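Local coordinates for protein putative tetR-family transcriptional regulator (Streptomyces coelicolor, PDB 3FIW) that probably binds operator DNA as a transcriptional regulator of the TetR family, most likely acting as a repressor, at residues E28-E33 and R49-R54; A79-H84 and R119-S124; L101-S106 and R134-F139. All coordinates share one frame; numbering follows the deposited sequence.

Interaction 1 of 3, residues E28-E33 and R49-R54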
ATOM      1  N   GLU A  28     -17.131  -9.958  20.474  1.00 37.26           N
ATOM      2  CA  GLU A  28     -17.581  -9.084  19.350  1.00 38.19           C
ATOM      3  C   GLU A  28     -17.728  -7.598  19.755  1.00 37.31           C
ATOM      4  O   GLU A  28     -17.274  -6.713  19.041  1.00 37.32           O
ATOM      5  CB  GLU A  28     -18.860  -9.615  18.661  1.00 37.72           C
ATOM      6  CG  GLU A  28     -19.994 -10.036  19.636  1.00 39.66           C
ATOM      7  CD  GLU A  28     -21.203 -10.737  18.964  1.00 39.89           C
ATOM      8  OE1 GLU A  28     -22.355 -10.423  19.379  1.00 39.74           O
ATOM      9  OE2 GLU A  28     -20.995 -11.587  18.045  1.00 41.12           O
ATOM     10  N   THR A  29     -18.329  -7.387  20.923  1.00 36.25           N
ATOM     11  CA  THR A  29     -18.380  -6.140  21.679  1.00 35.11           C
ATOM     12  C   THR A  29     -17.047  -5.489  21.902  1.00 34.14           C
ATOM     13  O   THR A  29     -16.920  -4.300  21.726  1.00 34.80           O
ATOM     14  CB  THR A  29     -18.981  -6.440  23.101  1.00 35.53           C
ATOM     15  OG1 THR A  29     -20.256  -7.035  22.920  1.00 35.84           O
ATOM     16  CG2 THR A  29     -19.080  -5.182  24.049  1.00 33.86           C
ATOM     17  N   VAL A  30     -16.068  -6.240  22.391  1.00 33.41           N
ATOM     18  CA  VAL A  30     -14.749  -5.658  22.613  1.00 32.03           C
ATOM     19  C   VAL A  30     -14.151  -5.186  21.287  1.00 31.10           C
ATOM     20  O   VAL A  30     -13.600  -4.086  21.210  1.00 31.07           O
ATOM     21  CB  VAL A  30     -13.808  -6.614  23.375  1.00 32.31           C
ATOM     22  CG1 VAL A  30     -12.386  -6.094  23.382  1.00 31.82           C
ATOM     23  CG2 VAL A  30     -14.287  -6.766  24.800  1.00 32.58           C
ATOM     24  N   ILE A  31     -14.279  -6.028  20.256  1.00 29.67           N
ATOM     25  CA  ILE A  31     -13.683  -5.789  18.967  1.00 28.12           C
ATOM     26  C   ILE A  31     -14.351  -4.587  18.311  1.00 29.07           C
ATOM     27  O   ILE A  31     -13.700  -3.794  17.660  1.00 29.37           O
ATOM     28  CB  ILE A  31     -13.763  -7.067  18.045  1.00 28.28           C
ATOM     29  CG1 ILE A  31     -12.880  -8.196  18.585  1.00 26.22           C
ATOM     30  CG2 ILE A  31     -13.341  -6.734  16.634  1.00 28.19           C
ATOM     31  CD1 ILE A  31     -13.259  -9.623  18.112  1.00 25.80           C
ATOM     32  N   THR A  32     -15.658  -4.458  18.488  1.00 29.62           N
ATOM     33  CA  THR A  32     -16.428  -3.367  17.899  1.00 31.05           C
ATOM     34  C   THR A  32     -16.043  -2.075  18.567  1.00 30.87           C
ATOM     35  O   THR A  32     -15.895  -1.029  17.916  1.00 30.54           O
ATOM     36  CB  THR A  32     -17.954  -3.639  18.061  1.00 31.98           C
ATOM     37  OG1 THR A  32     -18.322  -4.716  17.180  1.00 32.53           O
ATOM     38  CG2 THR A  32     -18.773  -2.406  17.702  1.00 34.61           C
ATOM     39  N   GLU A  33     -15.839  -2.168  19.875  1.00 30.10           N
ATOM     40  CA  GLU A  33     -15.364  -1.053  20.665  1.00 30.20           C
ATOM     41  C   GLU A  33     -13.910  -0.651  20.321  1.00 29.89           C
ATOM     42  O   GLU A  33     -13.537   0.527  20.425  1.00 29.36           O
ATOM     43  CB  GLU A  33     -15.514  -1.401  22.138  1.00 30.92           C
ATOM     44  CG  GLU A  33     -15.687  -0.183  23.030  1.00 34.88           C
ATOM     45  CD  GLU A  33     -17.014   0.563  22.834  1.00 38.23           C
ATOM     46  OE1 GLU A  33     -18.087  -0.066  22.631  1.00 38.50           O
ATOM     47  OE2 GLU A  33     -16.959   1.805  22.900  1.00 41.37           O
ATOM     48  N   ARG A  49      -4.968  -0.797  27.359  1.00 38.16           N
ATOM     49  CA  ARG A  49      -5.369   0.046  28.465  1.00 39.12           C
ATOM     50  C   ARG A  49      -6.424   1.082  28.040  1.00 38.06           C
ATOM     51  O   ARG A  49      -7.393   1.324  28.765  1.00 38.69           O
ATOM     52  CB  ARG A  49      -4.156   0.589  29.275  1.00 39.65           C
ATOM     53  CG  ARG A  49      -3.762   2.016  29.096  1.00 43.42           C
ATOM     54  CD  ARG A  49      -4.206   2.912  30.263  1.00 50.67           C
ATOM     55  NE  ARG A  49      -3.807   4.309  30.025  1.00 57.31           N
ATOM     56  CZ  ARG A  49      -4.345   5.119  29.098  1.00 60.33           C
ATOM     57  NH1 ARG A  49      -5.340   4.708  28.314  1.00 61.32           N
ATOM     58  NH2 ARG A  49      -3.895   6.365  28.954  1.00 62.80           N
ATOM     59  N   ARG A  50      -6.290   1.621  26.839  1.00 36.56           N
ATOM     60  CA  ARG A  50      -7.208   2.640  26.376  1.00 35.43           C
ATOM     61  C   ARG A  50      -8.577   2.031  26.034  1.00 34.29           C
ATOM     62  O   ARG A  50      -9.622   2.620  26.342  1.00 34.59           O
ATOM     63  CB  ARG A  50      -6.591   3.335  25.161  1.00 36.63           C
ATOM     64  CG  ARG A  50      -6.745   4.822  25.148  1.00 39.10           C
ATOM     65  CD  ARG A  50      -5.624   5.399  24.337  1.00 46.65           C
ATOM     66  NE  ARG A  50      -5.602   6.854  24.429  1.00 52.01           N
ATOM     67  CZ  ARG A  50      -4.645   7.619  23.920  1.00 53.63           C
ATOM     68  NH1 ARG A  50      -3.622   7.067  23.266  1.00 54.35           N
ATOM     69  NH2 ARG A  50      -4.720   8.936  24.061  1.00 53.38           N
ATOM     70  N   LEU A  51      -8.571   0.845  25.423  1.00 31.87           N
ATOM     71  CA  LEU A  51      -9.782   0.106  25.158  1.00 30.01           C
ATOM     72  C   LEU A  51     -10.507  -0.259  26.458  1.00 30.18           C
ATOM     73  O   LEU A  51     -11.733  -0.093  26.556  1.00 29.41           O
ATOM     74  CB  LEU A  51      -9.467  -1.144  24.308  1.00 29.77           C
ATOM     75  CG  LEU A  51     -10.524  -2.222  24.027  1.00 27.97           C
ATOM     76  CD1 LEU A  51     -11.744  -1.692  23.287  1.00 24.80           C
ATOM     77  CD2 LEU A  51      -9.871  -3.324  23.240  1.00 27.18           C
ATOM     78  N   ALA A  52      -9.753  -0.758  27.447  1.00 29.93           N
ATOM     79  CA  ALA A  52     -10.324  -1.101  28.749  1.00 30.70           C
ATOM     80  C   ALA A  52     -11.125   0.081  29.291  1.00 31.41           C
ATOM     81  O   ALA A  52     -12.263  -0.066  29.727  1.00 30.70           O
ATOM     82  CB  ALA A  52      -9.241  -1.485  29.734  1.00 30.32           C
ATOM     83  N   LYS A  53     -10.503   1.249  29.243  1.00 32.49           N
ATOM     84  CA  LYS A  53     -11.062   2.467  29.793  1.00 34.04           C
ATOM     85  C   LYS A  53     -12.313   2.901  29.029  1.00 34.47           C
ATOM     86  O   LYS A  53     -13.293   3.235  29.651  1.00 35.18           O
ATOM     87  CB  LYS A  53      -9.957   3.530  29.831  1.00 34.25           C
ATOM     88  CG  LYS A  53     -10.383   4.935  29.548  1.00 37.19           C
ATOM     89  CD  LYS A  53     -10.548   5.738  30.826  1.00 42.94           C
ATOM     90  CE  LYS A  53     -10.572   7.206  30.472  1.00 46.16           C
ATOM     91  NZ  LYS A  53      -9.668   7.418  29.294  1.00 48.19           N
ATOM     92  N   ARG A  54     -12.281   2.877  27.694  1.00 35.39           N
ATOM     93  CA  ARG A  54     -13.492   3.056  26.852  1.00 36.51           C
ATOM     94  C   ARG A  54     -14.644   2.155  27.290  1.00 35.78           C
ATOM     95  O   ARG A  54     -15.801   2.556  27.247  1.00 35.05           O
ATOM     96  CB  ARG A  54     -13.207   2.786  25.350  1.00 37.00           C
ATOM     97  CG  ARG A  54     -13.026   4.038  24.432  1.00 41.63           C
ATOM     98  CD  ARG A  54     -12.610   5.293  25.240  1.00 48.14           C
ATOM     99  NE  ARG A  54     -11.532   6.125  24.664  1.00 51.55           N
ATOM    100  CZ  ARG A  54     -10.300   6.263  25.192  1.00 52.48           C
ATOM    101  NH1 ARG A  54      -9.959   5.601  26.295  1.00 50.07           N
ATOM    102  NH2 ARG A  54      -9.395   7.063  24.609  1.00 51.49           N
TER
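Leu51 reaches from helix 48-55 to helix 27-41 and meets residues 28-33 at Val30 and Glu33, one turn apart. The apolar part is a meeting of branched side chains that cross at about a right angle: CD2 of Leu51 lies 3.7 Å from CG1 of Val30. That methyl of Val30 stands anti to the backbone N (chi1 170°), which turns it toward the leucine. The other branch of Leu51 works against backbone. Its CD1 sits 3.7 Å from the carbonyl O of Val30 and 3.8 Å from the carbonyl C of Glu33, and also meets the aliphatic start of the Glu33 side chain, 4.0 Å from CB. No hydrogen bond joins the two segments. Within helix 27-41 the hydroxyl of Thr32 returns to its own backbone, OG1 donating to Glu28 O over 2.9 Å from above the carbonyl plane, while Thr32 N reaches the same oxygen from the opposite face. Leu62 of helix 60-63 and Leu72 of helix 69-79 also pack on Leu51, in the hydrophobic core of the TetR DNA-binding domain; helix 48-55 belongs to its predicted helix-turn-helix. With only aliphatic carbons and backbone meeting, the contact depends on shape and burial rather than on directed bonds.

Interaction 2 of 3, residues A79-H84 and R119-S124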
ATOM      1  N   ALA A  79     -12.370  -8.318  11.660  1.00 31.77           N
ATOM      2  CA  ALA A  79     -13.724  -7.711  11.819  1.00 30.82           C
ATOM      3  C   ALA A  79     -13.913  -6.547  10.833  1.00 31.65           C
ATOM      4  O   ALA A  79     -15.003  -6.312  10.346  1.00 32.90           O
ATOM      5  CB  ALA A  79     -13.901  -7.238  13.224  1.00 29.55           C
ATOM      6  N   ALA A  80     -12.836  -5.797  10.556  1.00 32.17           N
ATOM      7  CA  ALA A  80     -12.870  -4.626   9.623  1.00 31.39           C
ATOM      8  C   ALA A  80     -13.315  -4.990   8.186  1.00 31.21           C
ATOM      9  O   ALA A  80     -13.739  -4.111   7.411  1.00 31.00           O
ATOM     10  CB  ALA A  80     -11.527  -3.948   9.590  1.00 30.12           C
HETATM   11  N   MSE A  81     -13.214  -6.270   7.848  1.00 30.87           N
HETATM   12  CA  MSE A  81     -13.502  -6.759   6.497  1.00 31.85           C
HETATM   13  C   MSE A  81     -14.940  -7.168   6.308  1.00 32.16           C
HETATM   14  O   MSE A  81     -15.339  -7.525   5.178  1.00 33.94           O
HETATM   15  CB  MSE A  81     -12.620  -7.981   6.142  1.00 31.89           C
HETATM   16  CG  MSE A  81     -11.157  -7.651   5.973  1.00 31.71           C
HETATM   17 SE   MSE A  81     -10.922  -6.618   4.346  0.70 40.30          SE
HETATM   18  CE  MSE A  81     -10.807  -4.878   5.018  1.00 19.70           C
ATOM     19  N   ALA A  82     -15.713  -7.176   7.396  1.00 32.16           N
ATOM     20  CA  ALA A  82     -17.080  -7.708   7.355  1.00 31.25           C
ATOM     21  C   ALA A  82     -17.904  -7.029   6.271  1.00 30.34           C
ATOM     22  O   ALA A  82     -18.561  -7.725   5.526  1.00 29.77           O
ATOM     23  CB  ALA A  82     -17.778  -7.604   8.723  1.00 31.94           C
ATOM     24  N   PRO A  83     -17.861  -5.665   6.192  1.00 30.22           N
ATOM     25  CA  PRO A  83     -18.620  -4.941   5.139  1.00 30.05           C
ATOM     26  C   PRO A  83     -18.273  -5.380   3.694  1.00 30.87           C
ATOM     27  O   PRO A  83     -19.151  -5.484   2.836  1.00 31.45           O
ATOM     28  CB  PRO A  83     -18.264  -3.458   5.373  1.00 30.35           C
ATOM     29  CG  PRO A  83     -17.756  -3.376   6.800  1.00 29.23           C
ATOM     30  CD  PRO A  83     -17.124  -4.737   7.084  1.00 29.13           C
ATOM     31  N   HIS A  84     -17.015  -5.658   3.412  1.00 31.24           N
ATOM     32  CA  HIS A  84     -16.681  -6.266   2.135  1.00 32.05           C
ATOM     33  C   HIS A  84     -17.332  -7.656   1.938  1.00 32.97           C
ATOM     34  O   HIS A  84     -17.837  -7.964   0.855  1.00 31.58           O
ATOM     35  CB  HIS A  84     -15.151  -6.323   1.903  1.00 32.31           C
ATOM     36  CG  HIS A  84     -14.768  -6.616   0.478  1.00 32.67           C
ATOM     37  ND1 HIS A  84     -13.906  -7.635   0.128  1.00 32.30           N
ATOM     38  CD2 HIS A  84     -15.155  -6.029  -0.684  1.00 28.77           C
ATOM     39  CE1 HIS A  84     -13.790  -7.670  -1.193  1.00 31.55           C
ATOM     40  NE2 HIS A  84     -14.532  -6.699  -1.704  1.00 30.69           N
ATOM     41  N   ARG A 119      -3.507   0.621   7.035  1.00 29.50           N
ATOM     42  CA  ARG A 119      -2.397   0.215   7.925  1.00 29.46           C
ATOM     43  C   ARG A 119      -2.802  -0.912   8.850  1.00 30.45           C
ATOM     44  O   ARG A 119      -2.003  -1.814   9.150  1.00 29.74           O
ATOM     45  CB  ARG A 119      -1.865   1.401   8.766  1.00 30.36           C
ATOM     46  CG  ARG A 119      -1.056   2.428   7.985  1.00 29.36           C
ATOM     47  CD  ARG A 119      -0.690   3.597   8.880  1.00 31.85           C
ATOM     48  NE  ARG A 119      -0.102   3.108  10.121  1.00 35.23           N
ATOM     49  CZ  ARG A 119      -0.067   3.770  11.279  1.00 34.08           C
ATOM     50  NH1 ARG A 119       0.503   3.188  12.311  1.00 34.43           N
ATOM     51  NH2 ARG A 119      -0.551   5.004  11.412  1.00 33.06           N
ATOM     52  N   LEU A 120      -4.047  -0.864   9.316  1.00 31.29           N
ATOM     53  CA  LEU A 120      -4.576  -1.957  10.107  1.00 31.89           C
ATOM     54  C   LEU A 120      -4.594  -3.242   9.292  1.00 31.92           C
ATOM     55  O   LEU A 120      -4.147  -4.292   9.770  1.00 32.74           O
ATOM     56  CB  LEU A 120      -5.991  -1.625  10.615  1.00 31.73           C
ATOM     57  CG  LEU A 120      -6.678  -2.657  11.514  1.00 31.52           C
ATOM     58  CD1 LEU A 120      -6.089  -2.717  12.923  1.00 29.46           C
ATOM     59  CD2 LEU A 120      -8.198  -2.381  11.550  1.00 31.91           C
ATOM     60  N   HIS A 121      -5.119  -3.173   8.068  1.00 31.49           N
ATOM     61  CA  HIS A 121      -5.150  -4.337   7.194  1.00 30.33           C
ATOM     62  C   HIS A 121      -3.764  -4.902   6.899  1.00 30.54           C
ATOM     63  O   HIS A 121      -3.475  -6.082   7.189  1.00 30.08           O
ATOM     64  CB  HIS A 121      -5.808  -3.933   5.887  1.00 31.63           C
ATOM     65  CG  HIS A 121      -6.214  -5.082   5.020  1.00 29.41           C
ATOM     66  ND1 HIS A 121      -5.538  -5.416   3.859  1.00 30.20           N
ATOM     67  CD2 HIS A 121      -7.244  -5.951   5.118  1.00 29.68           C
ATOM     68  CE1 HIS A 121      -6.152  -6.431   3.267  1.00 27.54           C
ATOM     69  NE2 HIS A 121      -7.187  -6.777   4.013  1.00 28.26           N
ATOM     70  N   ALA A 122      -2.907  -4.043   6.350  1.00 30.49           N
ATOM     71  CA  ALA A 122      -1.522  -4.415   5.972  1.00 32.12           C
ATOM     72  C   ALA A 122      -0.738  -4.990   7.154  1.00 32.70           C
ATOM     73  O   ALA A 122       0.008  -5.968   7.007  1.00 32.63           O
ATOM     74  CB  ALA A 122      -0.774  -3.242   5.341  1.00 30.04           C
ATOM     75  N   GLY A 123      -0.930  -4.390   8.320  1.00 34.35           N
ATOM     76  CA  GLY A 123      -0.258  -4.834   9.532  1.00 37.41           C
ATOM     77  C   GLY A 123      -0.628  -6.213  10.079  1.00 38.76           C
ATOM     78  O   GLY A 123       0.211  -6.888  10.688  1.00 39.42           O
ATOM     79  N   SER A 124      -1.887  -6.606   9.909  1.00 40.14           N
ATOM     80  CA  SER A 124      -2.378  -7.880  10.410  1.00 42.17           C
ATOM     81  C   SER A 124      -3.219  -8.530   9.361  1.00 43.81           C
ATOM     82  O   SER A 124      -4.398  -8.774   9.611  1.00 44.12           O
ATOM     83  CB  SER A 124      -3.299  -7.679  11.618  1.00 41.10           C
ATOM     84  OG  SER A 124      -2.790  -6.751  12.526  1.00 40.35           O
TER
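Met81, a selenomethionine, and His121 make the closest approach between 79-84 and 119-124. The methyl CE of Met81 lies 3.7 Å from CD2 of the imidazole, and the selenium is 3.8 Å from both CD2 and NE2. The selenium stands 4.5 Å from the centroid of the His121 ring, its direction 62° off the ring normal, an oblique approach in which the two side chains cross at about a right angle. Bends at chi2 (-70°) and chi3 (100°) fold the chain of Met81 over, carrying its end nearer to the histidine than its first bond alone would suggest. This end is further enclosed by Thr110 and Leu111 of helix 96-112 and by Pro126, while Phe107 meets the His121 ring edge-to-face. The segments belong to the all-helical TetR fold at the passage from the DNA-binding domain to the larger C-terminal domain: a type I beta turn from Ala79 to Ala82 redirects the chain after helix 69-79, and Leu120 of helix 117-123 faces back toward the first domain. Here the packing is looser. Ala80 CB comes no nearer than 4.2 Å to CD2 of Leu120, and no hydrogen bond links the segments. Leu120 is nevertheless buried, because Leu35, Leu38, Leu73 and Met76 close round it. On the outer side, Ala82 and Pro83 are exposed as the chain turns into helix 82-85, and Gly123 is exposed near the end of helix 117-123, where Ser124 departs from helical geometry.

Interaction 3 of 3, residues L101-S106 and R134-F139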
ATOM      1  N   LEU A 101     -14.975  -3.893 -11.342  1.00 32.88           N
ATOM      2  CA  LEU A 101     -14.837  -2.551 -10.796  1.00 32.35           C
ATOM      3  C   LEU A 101     -15.527  -2.432  -9.458  1.00 31.41           C
ATOM      4  O   LEU A 101     -14.951  -1.898  -8.518  1.00 30.09           O
ATOM      5  CB  LEU A 101     -15.418  -1.529 -11.785  1.00 32.05           C
ATOM      6  CG  LEU A 101     -14.700  -1.506 -13.163  1.00 34.04           C
ATOM      7  CD1 LEU A 101     -15.439  -0.565 -14.085  1.00 35.28           C
ATOM      8  CD2 LEU A 101     -13.256  -1.088 -13.053  1.00 32.16           C
ATOM      9  N   ARG A 102     -16.786  -2.879  -9.412  1.00 31.48           N
ATOM     10  CA  ARG A 102     -17.604  -2.850  -8.196  1.00 31.40           C
ATOM     11  C   ARG A 102     -16.920  -3.560  -6.984  1.00 30.89           C
ATOM     12  O   ARG A 102     -16.862  -2.997  -5.860  1.00 29.49           O
ATOM     13  CB  ARG A 102     -18.995  -3.410  -8.505  1.00 31.09           C
ATOM     14  CG  ARG A 102     -20.086  -3.054  -7.487  1.00 34.07           C
ATOM     15  CD  ARG A 102     -21.462  -3.718  -7.774  1.00 31.69           C
ATOM     16  NE  ARG A 102     -21.674  -3.704  -9.204  1.00 32.72           N
ATOM     17  CZ  ARG A 102     -21.987  -4.782  -9.921  1.00 34.86           C
ATOM     18  NH1 ARG A 102     -22.162  -5.953  -9.299  1.00 35.72           N
ATOM     19  NH2 ARG A 102     -22.131  -4.683 -11.250  1.00 33.05           N
ATOM     20  N   ASN A 103     -16.363  -4.752  -7.222  1.00 30.81           N
ATOM     21  CA  ASN A 103     -15.596  -5.486  -6.181  1.00 31.31           C
ATOM     22  C   ASN A 103     -14.386  -4.729  -5.566  1.00 31.37           C
ATOM     23  O   ASN A 103     -14.162  -4.703  -4.330  1.00 30.19           O
ATOM     24  CB  ASN A 103     -15.115  -6.796  -6.770  1.00 32.20           C
ATOM     25  CG  ASN A 103     -14.534  -7.680  -5.732  1.00 33.48           C
ATOM     26  OD1 ASN A 103     -15.250  -8.179  -4.869  1.00 33.18           O
ATOM     27  ND2 ASN A 103     -13.232  -7.855  -5.770  1.00 34.56           N
ATOM     28  N   THR A 104     -13.609  -4.082  -6.440  1.00 31.66           N
ATOM     29  CA  THR A 104     -12.441  -3.315  -6.002  1.00 31.29           C
ATOM     30  C   THR A 104     -12.894  -2.033  -5.288  1.00 30.53           C
ATOM     31  O   THR A 104     -12.281  -1.645  -4.261  1.00 30.14           O
ATOM     32  CB  THR A 104     -11.535  -2.911  -7.199  1.00 31.68           C
ATOM     33  OG1 THR A 104     -11.245  -4.044  -7.963  1.00 33.00           O
ATOM     34  CG2 THR A 104     -10.176  -2.322  -6.719  1.00 30.74           C
ATOM     35  N   ARG A 105     -13.927  -1.377  -5.842  1.00 29.52           N
ATOM     36  CA  ARG A 105     -14.584  -0.242  -5.151  1.00 29.65           C
ATOM     37  C   ARG A 105     -15.089  -0.645  -3.768  1.00 29.61           C
ATOM     38  O   ARG A 105     -14.956   0.101  -2.802  1.00 31.13           O
ATOM     39  CB  ARG A 105     -15.705   0.386  -5.964  1.00 29.42           C
ATOM     40  CG  ARG A 105     -15.268   1.117  -7.255  1.00 28.95           C
ATOM     41  CD  ARG A 105     -16.494   1.438  -8.144  1.00 29.38           C
ATOM     42  NE  ARG A 105     -16.035   2.094  -9.345  1.00 30.87           N
ATOM     43  CZ  ARG A 105     -16.526   1.929 -10.582  1.00 33.53           C
ATOM     44  NH1 ARG A 105     -17.528   1.093 -10.813  1.00 27.96           N
ATOM     45  NH2 ARG A 105     -15.979   2.617 -11.611  1.00 33.71           N
ATOM     46  N   SER A 106     -15.628  -1.839  -3.647  1.00 29.82           N
ATOM     47  CA  SER A 106     -16.034  -2.316  -2.324  1.00 29.88           C
ATOM     48  C   SER A 106     -14.851  -2.427  -1.348  1.00 29.99           C
ATOM     49  O   SER A 106     -14.951  -2.021  -0.175  1.00 29.59           O
ATOM     50  CB  SER A 106     -16.787  -3.653  -2.392  1.00 29.09           C
ATOM     51  OG  SER A 106     -17.193  -4.031  -1.067  1.00 29.86           O
ATOM     52  N   ARG A 134     -13.168 -18.185  -4.260  1.00 45.45           N
ATOM     53  CA  ARG A 134     -13.333 -19.199  -5.299  1.00 45.43           C
ATOM     54  C   ARG A 134     -14.566 -18.937  -6.137  1.00 43.93           C
ATOM     55  O   ARG A 134     -14.564 -19.210  -7.331  1.00 44.11           O
ATOM     56  CB  ARG A 134     -13.415 -20.601  -4.674  1.00 46.05           C
ATOM     57  CG  ARG A 134     -13.510 -21.787  -5.665  1.00 49.41           C
ATOM     58  CD  ARG A 134     -12.158 -22.082  -6.335  1.00 56.29           C
ATOM     59  NE  ARG A 134     -12.024 -21.578  -7.714  1.00 59.73           N
ATOM     60  CZ  ARG A 134     -11.088 -20.718  -8.142  1.00 62.10           C
ATOM     61  NH1 ARG A 134     -10.163 -20.217  -7.310  1.00 60.89           N
ATOM     62  NH2 ARG A 134     -11.065 -20.360  -9.430  1.00 62.37           N
ATOM     63  N   ARG A 135     -15.620 -18.420  -5.510  1.00 43.03           N
ATOM     64  CA  ARG A 135     -16.878 -18.133  -6.221  1.00 42.72           C
ATOM     65  C   ARG A 135     -16.711 -16.929  -7.184  1.00 41.38           C
ATOM     66  O   ARG A 135     -17.174 -16.962  -8.337  1.00 41.87           O
ATOM     67  CB  ARG A 135     -18.046 -17.915  -5.242  1.00 42.95           C
ATOM     68  CG  ARG A 135     -18.423 -19.150  -4.404  1.00 45.71           C
ATOM     69  CD  ARG A 135     -19.905 -19.191  -4.055  1.00 50.06           C
ATOM     70  NE  ARG A 135     -20.157 -20.181  -3.003  1.00 53.85           N
ATOM     71  CZ  ARG A 135     -20.777 -21.357  -3.169  1.00 56.22           C
ATOM     72  NH1 ARG A 135     -21.267 -21.733  -4.355  1.00 55.64           N
ATOM     73  NH2 ARG A 135     -20.928 -22.160  -2.121  1.00 57.44           N
ATOM     74  N   LYS A 136     -16.034 -15.897  -6.684  1.00 38.85           N
ATOM     75  CA  LYS A 136     -15.653 -14.723  -7.469  1.00 37.19           C
ATOM     76  C   LYS A 136     -14.777 -15.132  -8.643  1.00 36.81           C
ATOM     77  O   LYS A 136     -15.026 -14.736  -9.773  1.00 36.19           O
ATOM     78  CB  LYS A 136     -14.936 -13.705  -6.583  1.00 35.74           C
ATOM     79  CG  LYS A 136     -15.831 -12.976  -5.644  1.00 33.23           C
ATOM     80  CD  LYS A 136     -15.026 -12.012  -4.766  1.00 31.99           C
ATOM     81  CE  LYS A 136     -15.921 -11.384  -3.714  1.00 30.99           C
ATOM     82  NZ  LYS A 136     -15.102 -10.498  -2.875  1.00 34.69           N
HETATM   83  N   MSE A 137     -13.766 -15.957  -8.381  1.00 36.91           N
HETATM   84  CA  MSE A 137     -12.912 -16.437  -9.450  1.00 36.95           C
HETATM   85  C   MSE A 137     -13.665 -17.266 -10.484  1.00 37.04           C
HETATM   86  O   MSE A 137     -13.449 -17.058 -11.676  1.00 36.95           O
HETATM   87  CB  MSE A 137     -11.751 -17.239  -8.904  1.00 37.66           C
HETATM   88  CG  MSE A 137     -10.565 -17.233  -9.846  1.00 42.90           C
HETATM   89 SE   MSE A 137      -9.779 -15.432  -9.878  0.70 50.79          SE
HETATM   90  CE  MSE A 137      -9.170 -15.157  -8.013  1.00 52.12           C
ATOM     91  N   ASP A 138     -14.535 -18.191 -10.032  1.00 36.64           N
ATOM     92  CA  ASP A 138     -15.378 -19.006 -10.922  1.00 37.20           C
ATOM     93  C   ASP A 138     -16.247 -18.163 -11.828  1.00 36.63           C
ATOM     94  O   ASP A 138     -16.362 -18.441 -13.024  1.00 37.75           O
ATOM     95  CB  ASP A 138     -16.281 -19.952 -10.119  1.00 37.33           C
ATOM     96  CG  ASP A 138     -15.525 -21.158  -9.559  1.00 39.45           C
ATOM     97  OD1 ASP A 138     -16.069 -21.814  -8.618  1.00 38.89           O
ATOM     98  OD2 ASP A 138     -14.395 -21.436 -10.069  1.00 39.86           O
ATOM     99  N   PHE A 139     -16.860 -17.131 -11.257  1.00 35.62           N
ATOM    100  CA  PHE A 139     -17.626 -16.166 -12.037  1.00 34.01           C
ATOM    101  C   PHE A 139     -16.821 -15.516 -13.169  1.00 33.35           C
ATOM    102  O   PHE A 139     -17.340 -15.359 -14.271  1.00 32.60           O
ATOM    103  CB  PHE A 139     -18.190 -15.089 -11.118  1.00 33.65           C
ATOM    104  CG  PHE A 139     -18.750 -13.920 -11.853  1.00 32.97           C
ATOM    105  CD1 PHE A 139     -20.002 -14.012 -12.492  1.00 32.90           C
ATOM    106  CD2 PHE A 139     -18.009 -12.753 -11.971  1.00 29.01           C
ATOM    107  CE1 PHE A 139     -20.537 -12.914 -13.209  1.00 31.83           C
ATOM    108  CE2 PHE A 139     -18.514 -11.646 -12.650  1.00 31.58           C
ATOM    109  CZ  PHE A 139     -19.802 -11.724 -13.278  1.00 32.47           C
TER
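Lys136 of helix 130-142 and Asn103 of helix 96-112 reach toward each other from opposite directions and form the one hydrogen bond between 101-106 and 134-139, on two helices of the TetR C-terminal domain. Between the segments the backbones stay well apart, the nearest CA atoms, those of Asn103 and Lys136, being 9.3 Å from each other, and the gap is spanned by the side chains. The lysine supplies most of the length: beyond CG its chain is fully extended, with chi2, chi3 and chi4 all close to 180°. Asn103 presents its amide from the other side, with CG swung anti to the backbone N (chi1 -171°). The alkyl end of the lysine also lies near the amide oxygen, CE of Lys136 being 3.5 Å from OD1 of Asn103. With an alanine at Lys136, the amide oxygen of Asn103 is likely to lose this donor and the asparagine side chain to turn more freely.

This is a partly exposed junction that buries little surface. His84 of helix 82-85 packs against Lys136, as does Trp99 of helix 96-112, whose ring also meets Phe139 edge-to-face. On the far flank of helix 96-112, Arg105 forms a salt bridge with Glu194 of the second subunit, and Leu101 packs on Leu197 of that subunit, so the same helix takes part in the dimer. On helix 130-142, Arg134 pairs one turn along with Asp138 in a salt bridge whose hydrogen bond is weak, and makes a further salt bridge to Glu147. The bond between the helices itself is well directed: NZ of Lys136 donates to OD1 of Asn103 over 3.1 Å, lying in the carbonyl plane on a lone pair, with a C=O...N angle of 138°.

The three contacts are spread in space from the DNA-binding domain into the C-terminal domain. Centres of interactions 1 and 2 are about 17 Å apart, and the two touch where CG2 of Ile31 meets CB of Ala79 at 3.5 Å. Interactions 2 and 3 are likewise about 17 Å apart between centres, and interleave along the chain. They touch through His84 of 79-84, whose CE1 lies 3.5 Å from NZ of Lys136 and whose NE2 makes a weak hydrogen bond to the backbone O of Asn103. Interactions 1 and 3 lie on opposite sides of the chain's centre, their nearest atoms about 18 Å apart; interaction 2 touches both, through Ala79 on helix 27-41 and through His84 on helices 96-112 and 130-142.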